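Local atomic coordinates of endonuclease 2 (Arabidopsis thaliana, PDB entry 4CXP), a protein that cleaves RNA and single-stranded DNA, and less efficiently double-stranded DNA, as a metal-dependent endonuclease that leaves 5'-phosphorylated products. Residues H6-I9 / C10-Q14; T15-D18 / E19-K23; Y51-S54 / S55-Y59; H155-D158 / S159-E163. All coordinates share one frame; numbering follows the deposited sequence.

Contact 1: H6-I9 / C10-Q14; sequences HEII and CKIAQ. With ZN (zinc ion), chain G.
His6 and Cys10 begin a regular run of i to i+4 backbone bonds within helix 3-15. Cys10 N reaches His6 O at 2.9 Å and Lys11 N reaches Glu7 O at 2.8 Å; Ile12 N and Ala13 N bond in the same way to Ile8 O and Ile9 O. The straightest of the four, at 170°, is the Ile12 bond. Each donor nitrogen lies 21-24° out of the plane of its carbonyl, the evidence for an undistorted alpha-helical turn.

Ile8 and Ile12 lie side by side and point the same way, with Ile8 CG2 at 4.0 Å from Ile12 CD1; together they form an apolar strip against helix 176-187. Lys11 starts back along the turn: its CG, anti to the carbonyl carbon (chi1 -76°), rests 3.2 Å from Glu7 O. Its charged end goes elsewhere, since Lys11 pairs with Glu175 and Glu7 with Lys3. Cys10 SG is tied by a disulfide to Cys41, fastening the helix to a loop.

At the N-terminal end the His6 ring leaves the turn, and its NE2 binds a zinc ion at 2.0 Å. Trp1 O and Asp124 OD1 bind the same ion, which belongs to the three-metal site of the S1/P1 nuclease family.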
loop_
_atom_site.group_PDB
_atom_site.type_symbol
_atom_site.label_atom_id
_atom_site.label_comp_id
_atom_site.label_asym_id
_atom_site.label_seq_id
_atom_site.Cartn_x
_atom_site.Cartn_y
_atom_site.Cartn_z
ATOM N N HIS A 6 3.433 5.567 -2.065
ATOM C CA HIS A 6 2.211 6.182 -1.543
ATOM C C HIS A 6 1.723 7.330 -2.405
ATOM O O HIS A 6 0.525 7.511 -2.588
ATOM C CB HIS A 6 2.383 6.640 -0.095
ATOM C CG HIS A 6 2.467 5.495 0.850
ATOM N ND1 HIS A 6 1.365 4.741 1.190
ATOM C CD2 HIS A 6 3.522 4.913 1.454
ATOM C CE1 HIS A 6 1.759 3.746 1.972
ATOM N NE2 HIS A 6 3.063 3.826 2.155
ATOM N N GLU A 7 2.649 8.142 -2.914
ATOM C CA GLU A 7 2.246 9.247 -3.776
ATOM C C GLU A 7 1.538 8.728 -5.022
ATOM O O GLU A 7 0.515 9.272 -5.422
ATOM C CB GLU A 7 3.438 10.111 -4.182
ATOM C CG GLU A 7 3.920 11.056 -3.112
ATOM C CD GLU A 7 5.100 11.885 -3.577
ATOM O OE1 GLU A 7 5.792 11.486 -4.543
ATOM O OE2 GLU A 7 5.353 12.927 -2.966
ATOM N N ILE A 8 2.092 7.696 -5.644
ATOM C CA ILE A 8 1.495 7.116 -6.820
ATOM C C ILE A 8 0.087 6.612 -6.528
ATOM O O ILE A 8 -0.857 6.883 -7.273
ATOM C CB ILE A 8 2.397 5.993 -7.397
ATOM C CG1 ILE A 8 3.695 6.580 -7.983
ATOM C CG2 ILE A 8 1.651 5.148 -8.412
ATOM C CD1 ILE A 8 4.792 5.570 -8.215
ATOM N N ILE A 9 -0.049 5.841 -5.450
ATOM C CA ILE A 9 -1.338 5.284 -5.088
ATOM C C ILE A 9 -2.362 6.387 -4.863
ATOM O O ILE A 9 -3.486 6.316 -5.352
ATOM C CB ILE A 9 -1.172 4.358 -3.863
ATOM C CG1 ILE A 9 -0.463 3.072 -4.313
ATOM C CG2 ILE A 9 -2.503 4.056 -3.191
ATOM C CD1 ILE A 9 -0.042 2.170 -3.186
ATOM N N CYS A 10 -1.982 7.397 -4.095
ATOM C CA CYS A 10 -2.914 8.461 -3.780
ATOM C C CYS A 10 -3.230 9.353 -4.982
ATOM O O CYS A 10 -4.344 9.854 -5.084
ATOM C CB CYS A 10 -2.421 9.266 -2.583
ATOM S SG CYS A 10 -2.721 8.372 -1.041
ATOM N N LYS A 11 -2.278 9.554 -5.895
ATOM C CA LYS A 11 -2.540 10.318 -7.122
ATOM C C LYS A 11 -3.542 9.582 -8.005
ATOM O O LYS A 11 -4.491 10.170 -8.514
ATOM C CB LYS A 11 -1.246 10.591 -7.883
ATOM C CG LYS A 11 -0.397 11.687 -7.266
ATOM C CD LYS A 11 0.979 11.751 -7.904
ATOM C CE LYS A 11 1.785 12.931 -7.404
ATOM N NZ LYS A 11 1.395 14.181 -8.102
ATOM N N ILE A 12 -3.350 8.277 -8.162
ATOM C CA ILE A 12 -4.301 7.472 -8.925
ATOM C C ILE A 12 -5.676 7.558 -8.248
ATOM O O ILE A 12 -6.701 7.790 -8.893
ATOM C CB ILE A 12 -3.828 6.012 -9.053
ATOM C CG1 ILE A 12 -2.595 5.943 -9.951
ATOM C CG2 ILE A 12 -4.946 5.138 -9.592
ATOM C CD1 ILE A 12 -1.936 4.589 -9.973
ATOM N N ALA A 13 -5.702 7.359 -6.937
ATOM C CA ALA A 13 -6.968 7.323 -6.246
ATOM C C ALA A 13 -7.728 8.626 -6.371
ATOM O O ALA A 13 -8.936 8.635 -6.632
ATOM C CB ALA A 13 -6.775 6.993 -4.783
ATOM N N GLN A 14 -7.046 9.753 -6.182
ATOM C CA GLN A 14 -7.793 11.002 -6.100
ATOM C C GLN A 14 -8.455 11.325 -7.440
ATOM O O GLN A 14 -9.548 11.866 -7.475
ATOM C CB GLN A 14 -6.943 12.157 -5.573
ATOM C CG GLN A 14 -7.774 13.409 -5.280
ATOM C CD GLN A 14 -7.037 14.461 -4.469
ATOM O OE1 GLN A 14 -5.805 14.447 -4.384
ATOM N NE2 GLN A 14 -7.781 15.348 -3.817
HETATM ZN ZN ZN G . 4.233 2.448 3.046
#

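Contact 2: T15-D18 / E19-K23; sequences TRLD and ETAAK
Asp18 is the N-cap of helix 19-28 and grips its first turn twice. Its side-chain OD1 accepts from Ala21 N at 3.0 Å, and its carbonyl O accepts from Ala22 N at 2.8 Å. Both N-H groups point at their acceptors equally straight, at 164°, and both are met nearly along the C-O direction. The carboxylate can turn onto the helix end because CG stands between the backbone N and the carbonyl carbon (chi1 66°). A negative group at this place would probably be stabilised by the helix dipole.

This capped side is the compact one. Ala22 CB sits against Asp18 O at 3.3 Å, and Leu17, the residue before the cap, folds over the same turn: Leu17 CD2 meets Ala21 CB at 4.1 Å, and Leu17 CB lies close to Ala22 CB.

The carboxylate also meets solvent. A water donates to the same Asp18 OD1 and accepts from Thr20 OG1 at 2.6 Å, so it joins the two side chains where they come obliquely past one another. A second water donates to Thr20 OG1 and makes only a weak, long bond to Asp18 OD2. The polar edge of the cap is therefore bridged by solvent, in contrast to its apolar flank.

The turn links helix 3-15 to helix 19-28 against helix 233-262, whose Asn259 bonds to Asp18 N and Arg16 O and touches Leu17 and Ala21; Arg16 also forms a salt bridge with Glu197 of helix 190-197.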
loop_
_atom_site.group_PDB
_atom_site.type_symbol
_atom_site.label_atom_id
_atom_site.label_comp_id
_atom_site.label_asym_id
_atom_site.label_seq_id
_atom_site.Cartn_x
_atom_site.Cartn_y
_atom_site.Cartn_z
ATOM N N THR A 15 -7.832 10.934 -8.539
ATOM C CA THR A 15 -8.407 11.162 -9.857
ATOM C C THR A 15 -9.557 10.215 -10.212
ATOM O O THR A 15 -10.250 10.456 -11.186
ATOM C CB THR A 15 -7.345 11.165 -10.977
ATOM O OG1 THR A 15 -6.760 9.871 -11.086
ATOM C CG2 THR A 15 -6.285 12.207 -10.708
ATOM N N ARG A 16 -9.784 9.189 -9.400
ATOM C CA ARG A 16 -10.858 8.213 -9.596
ATOM C C ARG A 16 -12.012 8.424 -8.618
ATOM O O ARG A 16 -12.934 7.622 -8.572
ATOM C CB ARG A 16 -10.315 6.796 -9.475
ATOM C CG ARG A 16 -9.349 6.432 -10.578
ATOM C CD ARG A 16 -8.851 5.008 -10.412
ATOM N NE ARG A 16 -9.892 4.022 -10.664
ATOM C CZ ARG A 16 -10.279 3.650 -11.869
ATOM N NH1 ARG A 16 -9.688 4.132 -12.960
ATOM N NH2 ARG A 16 -11.247 2.768 -11.977
ATOM N N LEU A 17 -12.005 9.503 -7.851
ATOM C CA LEU A 17 -13.089 9.764 -6.921
ATOM C C LEU A 17 -14.315 10.265 -7.667
ATOM O O LEU A 17 -14.218 11.034 -8.627
ATOM C CB LEU A 17 -12.658 10.799 -5.892
ATOM C CG LEU A 17 -11.497 10.385 -4.991
ATOM C CD1 LEU A 17 -11.186 11.491 -4.011
ATOM C CD2 LEU A 17 -11.775 9.072 -4.284
ATOM N N ASP A 18 -15.474 9.859 -7.177
ATOM C CA ASP A 18 -16.737 10.419 -7.615
ATOM C C ASP A 18 -16.965 11.756 -6.934
ATOM O O ASP A 18 -16.189 12.175 -6.076
ATOM C CB ASP A 18 -17.878 9.421 -7.469
ATOM C CG ASP A 18 -18.212 9.058 -6.049
ATOM O OD1 ASP A 18 -17.935 9.842 -5.137
ATOM O OD2 ASP A 18 -18.775 7.944 -5.840
ATOM N N GLU A 19 -17.996 12.474 -7.350
ATOM C CA GLU A 19 -18.150 13.835 -6.876
ATOM C C GLU A 19 -18.317 13.910 -5.354
ATOM O O GLU A 19 -17.716 14.773 -4.712
ATOM C CB GLU A 19 -19.255 14.552 -7.630
ATOM C CG GLU A 19 -19.336 16.043 -7.316
ATOM C CD GLU A 19 -18.219 16.929 -7.881
ATOM O OE1 GLU A 19 -17.237 16.463 -8.463
ATOM O OE2 GLU A 19 -18.355 18.157 -7.741
ATOM N N THR A 20 -19.105 13.015 -4.764
ATOM C CA THR A 20 -19.298 13.064 -3.316
ATOM C C THR A 20 -18.010 12.784 -2.544
ATOM O O THR A 20 -17.732 13.425 -1.535
ATOM C CB THR A 20 -20.455 12.168 -2.828
ATOM O OG1 THR A 20 -20.326 10.845 -3.313
ATOM C CG2 THR A 20 -21.753 12.706 -3.333
ATOM N N ALA A 21 -17.216 11.833 -3.017
ATOM C CA ALA A 21 -15.952 11.541 -2.360
ATOM C C ALA A 21 -14.949 12.665 -2.598
ATOM O O ALA A 21 -14.185 13.010 -1.710
ATOM C CB ALA A 21 -15.396 10.210 -2.810
ATOM N N ALA A 22 -14.916 13.215 -3.804
ATOM C CA ALA A 22 -13.998 14.310 -4.095
ATOM C C ALA A 22 -14.271 15.494 -3.167
ATOM O O ALA A 22 -13.347 16.141 -2.672
ATOM C CB ALA A 22 -14.099 14.736 -5.556
ATOM N N LYS A 23 -15.556 15.776 -2.948
ATOM C CA LYS A 23 -15.978 16.853 -2.072
ATOM C C LYS A 23 -15.555 16.588 -0.625
ATOM O O LYS A 23 -14.998 17.459 0.028
ATOM C CB LYS A 23 -17.494 17.049 -2.192
ATOM C CG LYS A 23 -18.043 18.169 -1.321
ATOM C CD LYS A 23 -19.478 18.487 -1.694
ATOM C CE LYS A 23 -20.004 19.672 -0.914
ATOM N NZ LYS A 23 -20.355 19.306 0.484
HETATM O O HOH W 1 -18.700 8.958 -2.733
HETATM O O HOH W 2 -21.657 9.178 -4.747
#

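Contact 3: Y51-S54 / S55-Y59; sequences YHWS and SPLHY. With ZN (zinc ion), chain E; NAG (2-acetamido-2-deoxy-beta-D-glucopyranose), chain B; NAG (2-acetamido-2-deoxy-beta-D-glucopyranose), chain C.
Trp53 CG stands between its own backbone N and carbonyl carbon (chi1 51°), while Leu57 CG is anti to its carbonyl carbon (chi1 -57°), and these choices bring Leu57 CD1 to the edge of the indole, 4.1 Å from Trp53 CZ3. The backbone beneath is a run of 3-10 turns, identified by i to i+3 bonds from Ser55 N to His52 O and, at 3.0 Å, from Leu57 N to Ser54 O. In both, the donor stands above the carbonyl plane, nearly 60° out of it, as the tight winding requires.

The indole is sandwiched. Tyr51 CB and Ser54 CB lie under the rim of one face; over the other spread two N-acetylglucosamines of the glycan on Asn91, with C5 of the outer sugar 3.6 Å from Trp53 CG. Replacing Trp53 by an alanine is likely to deprive both sugars of the flat surface they rest on and to leave Leu57 CD1 without the indole edge it touches.

His58, at the end of the run, binds zinc together with Asp45, His120 and Asp124. Ser54 O lies in plane at the imidazole edge, 3.3 Å from His58 CD2. A chain of polar contacts fixes the ring's rotation: Ser54 OG donates to Tyr51 O, a water donates to Ser54 OG at 2.7 Å and accepts from His58 NE2, and on the ring's far nitrogen His58 ND1 meets the zinc at 2.2 Å.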
loop_
_atom_site.group_PDB
_atom_site.type_symbol
_atom_site.label_atom_id
_atom_site.label_comp_id
_atom_site.label_asym_id
_atom_site.label_seq_id
_atom_site.Cartn_x
_atom_site.Cartn_y
_atom_site.Cartn_z
ATOM N N TYR A 51 2.216 8.348 18.008
ATOM C CA TYR A 51 1.077 7.443 18.236
ATOM C C TYR A 51 1.630 6.034 18.180
ATOM O O TYR A 51 1.516 5.332 17.175
ATOM C CB TYR A 51 -0.002 7.613 17.165
ATOM C CG TYR A 51 -0.726 8.939 17.098
ATOM C CD1 TYR A 51 -0.798 9.819 18.168
ATOM C CD2 TYR A 51 -1.399 9.286 15.934
ATOM C CE1 TYR A 51 -1.518 11.006 18.060
ATOM C CE2 TYR A 51 -2.110 10.467 15.817
ATOM C CZ TYR A 51 -2.171 11.327 16.878
ATOM O OH TYR A 51 -2.892 12.501 16.770
ATOM N N HIS A 52 2.292 5.611 19.234
ATOM C CA HIS A 52 3.069 4.384 19.140
ATOM C C HIS A 52 2.164 3.146 18.949
ATOM O O HIS A 52 2.561 2.169 18.307
ATOM C CB HIS A 52 4.015 4.314 20.329
ATOM C CG HIS A 52 5.226 3.461 20.122
ATOM N ND1 HIS A 52 5.829 3.203 18.900
ATOM C CD2 HIS A 52 5.965 2.810 21.049
ATOM C CE1 HIS A 52 6.872 2.416 19.098
ATOM N NE2 HIS A 52 6.980 2.169 20.390
ATOM N N TRP A 53 0.924 3.235 19.409
ATOM C CA TRP A 53 -0.104 2.248 19.167
ATOM C C TRP A 53 -0.379 2.012 17.686
ATOM O O TRP A 53 -0.998 1.017 17.316
ATOM C CB TRP A 53 -1.417 2.691 19.851
ATOM C CG TRP A 53 -1.852 4.086 19.530
ATOM C CD1 TRP A 53 -1.664 5.181 20.304
ATOM C CD2 TRP A 53 -2.595 4.535 18.378
ATOM N NE1 TRP A 53 -2.207 6.286 19.713
ATOM C CE2 TRP A 53 -2.800 5.919 18.533
ATOM C CE3 TRP A 53 -3.102 3.904 17.238
ATOM C CZ2 TRP A 53 -3.480 6.689 17.589
ATOM C CZ3 TRP A 53 -3.776 4.669 16.304
ATOM C CH2 TRP A 53 -3.957 6.046 16.479
ATOM N N SER A 54 0.030 2.954 16.837
ATOM C CA SER A 54 -0.235 2.856 15.408
ATOM C C SER A 54 0.820 2.083 14.639
ATOM O O SER A 54 0.589 1.714 13.494
ATOM C CB SER A 54 -0.393 4.240 14.783
ATOM O OG SER A 54 0.847 4.911 14.619
ATOM N N SER A 55 1.968 1.828 15.250
ATOM C CA SER A 55 3.069 1.217 14.508
ATOM C C SER A 55 2.707 -0.170 13.933
ATOM O O SER A 55 2.975 -0.421 12.766
ATOM C CB SER A 55 4.363 1.223 15.341
ATOM O OG SER A 55 5.095 2.442 15.166
ATOM N N PRO A 56 2.042 -1.046 14.709
ATOM C CA PRO A 56 1.696 -2.382 14.165
ATOM C C PRO A 56 0.605 -2.343 13.095
ATOM O O PRO A 56 0.378 -3.341 12.409
ATOM C CB PRO A 56 1.224 -3.165 15.391
ATOM C CG PRO A 56 1.935 -2.466 16.527
ATOM C CD PRO A 56 1.827 -1.008 16.169
ATOM N N LEU A 57 -0.062 -1.201 12.943
ATOM C CA LEU A 57 -1.153 -1.069 11.996
ATOM C C LEU A 57 -0.692 -0.949 10.556
ATOM O O LEU A 57 -1.531 -0.916 9.661
ATOM C CB LEU A 57 -2.023 0.145 12.365
ATOM C CG LEU A 57 -2.607 0.131 13.781
ATOM C CD1 LEU A 57 -3.500 1.349 13.961
ATOM C CD2 LEU A 57 -3.360 -1.150 14.122
ATOM N N HIS A 58 0.621 -0.890 10.312
ATOM C CA HIS A 58 1.128 -0.757 8.945
ATOM C C HIS A 58 1.313 -2.091 8.241
ATOM O O HIS A 58 1.551 -2.104 7.031
ATOM C CB HIS A 58 2.455 0.002 8.929
ATOM C CG HIS A 58 2.314 1.430 9.340
ATOM N ND1 HIS A 58 2.540 2.477 8.484
ATOM C CD2 HIS A 58 1.906 1.964 10.517
ATOM C CE1 HIS A 58 2.282 3.604 9.131
ATOM N NE2 HIS A 58 1.895 3.321 10.365
ATOM N N TYR A 59 1.223 -3.219 8.949
ATOM C CA TYR A 59 1.593 -4.492 8.355
ATOM C C TYR A 59 0.794 -5.628 8.971
ATOM O O TYR A 59 -0.013 -5.433 9.892
ATOM C CB TYR A 59 3.126 -4.709 8.482
ATOM C CG TYR A 59 3.586 -4.676 9.919
ATOM C CD1 TYR A 59 3.484 -5.803 10.743
ATOM C CD2 TYR A 59 4.084 -3.512 10.480
ATOM C CE1 TYR A 59 3.880 -5.748 12.070
ATOM C CE2 TYR A 59 4.466 -3.461 11.802
ATOM C CZ TYR A 59 4.367 -4.580 12.596
ATOM O OH TYR A 59 4.746 -4.510 13.917
HETATM ZN ZN ZN E . 3.460 2.659 6.503
HETATM C C1 NAG B . -6.471 4.906 19.590
HETATM C C2 NAG B . -6.723 6.012 20.625
HETATM C C3 NAG B . -5.526 6.150 21.547
HETATM C C4 NAG B . -5.171 4.803 22.151
HETATM C C5 NAG B . -5.059 3.735 21.063
HETATM C C6 NAG B . -4.840 2.345 21.634
HETATM C C7 NAG B . -8.269 7.754 19.890
HETATM C C8 NAG B . -8.437 9.126 19.307
HETATM N N2 NAG B . -7.023 7.309 20.025
HETATM O O3 NAG B . -5.802 7.099 22.557
HETATM O O4 NAG B . -3.920 4.971 22.808
HETATM O O5 NAG B . -6.236 3.697 20.287
HETATM O O6 NAG B . -4.859 1.386 20.601
HETATM O O7 NAG B . -9.257 7.094 20.206
HETATM C C1 NAG C . -8.968 2.891 15.460
HETATM C C2 NAG C . -7.709 2.203 16.069
HETATM C C3 NAG C . -7.519 2.693 17.498
HETATM C C4 NAG C . -7.481 4.221 17.514
HETATM C C5 NAG C . -8.635 4.823 16.712
HETATM C C6 NAG C . -8.466 6.313 16.486
HETATM C C7 NAG C . -7.351 0.008 15.011
HETATM C C8 NAG C . -7.466 -1.475 15.129
HETATM N N2 NAG C . -7.754 0.743 16.053
HETATM O O3 NAG C . -6.339 2.104 18.060
HETATM O O4 NAG C . -7.630 4.762 18.813
HETATM O O5 NAG C . -8.773 4.255 15.424
HETATM O O6 NAG C . -7.219 6.548 15.859
HETATM O O7 NAG C . -6.912 0.532 13.979
HETATM O O HOH W 3 0.929 5.332 11.969
#

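Contact 4: H155-D158 / S159-E163; sequences HIWD and SNIIE. With ZN (zinc ion), chain F.
Ile156 O accepts from Ile161 N, five residues on, at 3.0 Å and almost straight (176°): a pi-type turn inside helix 153-169. The widening also makes His155 O accept twice, from Ser159 N at 2.8 Å and from Asn160 N. A water enters the wide turn, donating to Ile156 O and, weakly, to Trp157 O, and accepting from Ile162 N.

Around this turn, Asn160 crosses His155 at about a right angle, and Asn160 ND2 gives a weak, bent bond to His155 ND1 (2.8 Å) at the imidazole edge. Ser159 CB lies over one face of that ring in a CH-pi contact. With an alanine in place of Asn160, His155 ND1 would lose this weak donor, the imidazole is likely to turn more easily, and a gap would probably open beside Ile156 CG1. Ile161 CD1 makes a second CH-pi contact, 4.2 Å above the centre of the Trp157 five-membered ring.

The end of the Asp158 side chain leads out of this packing. Its OD2 and OD1 clasp a zinc ion at 2.2 and 2.5 Å, while Gln127 and Trp1 N hold OD1; His130 and His154 share the ion, completing the protein side of a zinc site characteristic of S1/P1 nucleases.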
loop_
_atom_site.group_PDB
_atom_site.type_symbol
_atom_site.label_atom_id
_atom_site.label_comp_id
_atom_site.label_asym_id
_atom_site.label_seq_id
_atom_site.Cartn_x
_atom_site.Cartn_y
_atom_site.Cartn_z
ATOM N N HIS A 155 13.120 -2.978 2.181
ATOM C CA HIS A 155 13.385 -1.667 1.639
ATOM C C HIS A 155 13.401 -1.676 0.111
ATOM O O HIS A 155 12.989 -0.706 -0.530
ATOM C CB HIS A 155 14.712 -1.134 2.204
ATOM C CG HIS A 155 14.940 0.322 1.926
ATOM N ND1 HIS A 155 15.598 0.800 0.812
ATOM C CD2 HIS A 155 14.573 1.412 2.631
ATOM C CE1 HIS A 155 15.654 2.121 0.862
ATOM N NE2 HIS A 155 15.038 2.517 1.955
ATOM N N ILE A 156 13.888 -2.754 -0.472
ATOM C CA ILE A 156 13.877 -2.881 -1.928
ATOM C C ILE A 156 12.446 -2.770 -2.444
ATOM O O ILE A 156 12.206 -2.112 -3.459
ATOM C CB ILE A 156 14.601 -4.178 -2.347
ATOM C CG1 ILE A 156 16.119 -3.973 -2.172
ATOM C CG2 ILE A 156 14.251 -4.579 -3.766
ATOM C CD1 ILE A 156 16.924 -5.243 -2.237
ATOM N N TRP A 157 11.498 -3.433 -1.775
ATOM C CA TRP A 157 10.103 -3.364 -2.155
ATOM C C TRP A 157 9.441 -2.051 -1.778
ATOM O O TRP A 157 8.612 -1.536 -2.539
ATOM C CB TRP A 157 9.378 -4.599 -1.609
ATOM C CG TRP A 157 9.663 -5.792 -2.458
ATOM C CD1 TRP A 157 10.799 -6.568 -2.466
ATOM C CD2 TRP A 157 8.859 -6.252 -3.554
ATOM N NE1 TRP A 157 10.714 -7.496 -3.473
ATOM C CE2 TRP A 157 9.533 -7.327 -4.145
ATOM C CE3 TRP A 157 7.620 -5.869 -4.071
ATOM C CZ2 TRP A 157 9.016 -8.016 -5.238
ATOM C CZ3 TRP A 157 7.104 -6.564 -5.136
ATOM C CH2 TRP A 157 7.802 -7.623 -5.711
ATOM N N ASP A 158 9.790 -1.464 -0.638
ATOM C CA ASP A 158 9.204 -0.172 -0.293
ATOM C C ASP A 158 9.655 0.924 -1.264
ATOM O O ASP A 158 8.848 1.799 -1.600
ATOM C CB ASP A 158 9.632 0.294 1.113
ATOM C CG ASP A 158 8.764 -0.215 2.248
ATOM O OD1 ASP A 158 7.649 -0.743 2.034
ATOM O OD2 ASP A 158 9.203 -0.025 3.414
ATOM N N SER A 159 10.940 0.891 -1.630
ATOM C CA SER A 159 11.594 2.035 -2.231
ATOM C C SER A 159 12.495 1.746 -3.419
ATOM O O SER A 159 12.430 2.455 -4.420
ATOM C CB SER A 159 12.421 2.771 -1.161
ATOM O OG SER A 159 11.580 3.326 -0.177
ATOM N N ASN A 160 13.425 0.793 -3.327
ATOM C CA ASN A 160 14.482 0.759 -4.347
ATOM C C ASN A 160 13.985 0.443 -5.738
ATOM O O ASN A 160 14.440 1.071 -6.699
ATOM C CB ASN A 160 15.622 -0.203 -4.013
ATOM C CG ASN A 160 16.349 0.168 -2.751
ATOM O OD1 ASN A 160 17.288 0.993 -2.750
ATOM N ND2 ASN A 160 15.961 -0.431 -1.690
ATOM N N ILE A 161 13.081 -0.524 -5.888
ATOM C CA ILE A 161 12.571 -0.840 -7.218
ATOM C C ILE A 161 11.940 0.418 -7.840
ATOM O O ILE A 161 12.238 0.780 -8.978
ATOM C CB ILE A 161 11.573 -2.007 -7.206
ATOM C CG1 ILE A 161 12.265 -3.308 -6.783
ATOM C CG2 ILE A 161 10.922 -2.147 -8.562
ATOM C CD1 ILE A 161 11.295 -4.407 -6.424
ATOM N N ILE A 162 11.056 1.070 -7.090
ATOM C CA ILE A 162 10.366 2.238 -7.618
ATOM C C ILE A 162 11.350 3.369 -7.947
ATOM O O ILE A 162 11.250 3.990 -9.002
ATOM C CB ILE A 162 9.276 2.708 -6.639
ATOM C CG1 ILE A 162 8.172 1.655 -6.534
ATOM C CG2 ILE A 162 8.695 4.047 -7.082
ATOM C CD1 ILE A 162 7.234 1.888 -5.368
ATOM N N GLU A 163 12.285 3.630 -7.044
ATOM C CA GLU A 163 13.245 4.708 -7.259
ATOM C C GLU A 163 14.110 4.452 -8.481
ATOM O O GLU A 163 14.419 5.378 -9.237
ATOM C CB GLU A 163 14.132 4.881 -6.028
ATOM C CG GLU A 163 13.480 5.521 -4.832
ATOM C CD GLU A 163 14.316 5.350 -3.552
ATOM O OE1 GLU A 163 15.302 4.571 -3.538
ATOM O OE2 GLU A 163 13.963 5.956 -2.533
HETATM ZN ZN ZN F . 7.539 -0.865 4.517
HETATM O O HOH W 4 10.218 -0.263 -4.551
HETATM O O HOH W 5 8.165 -0.568 6.488
#

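In the fold
From the N terminus, contact 1 closes successive turns of helix 3-15, and contact 2 adjoins it in sequence, closing the turn into helix 19-28, the two centres about 13 Å apart. Contact 3 closes the 3-10 run before strand 60-62, and contact 4 a widened turn of helix 153-169. All four are local and lie in series; none nests in or crosses another. Contacts 1, 3 and 4 each supply a ligand to a different zinc ion, so separate parts of the chain converge on the metal cluster; nearest atoms of contacts 1 and 4 are about 4 Å apart. Contact 2 stands apart, on the opposite side of the chain's centre from contact 4.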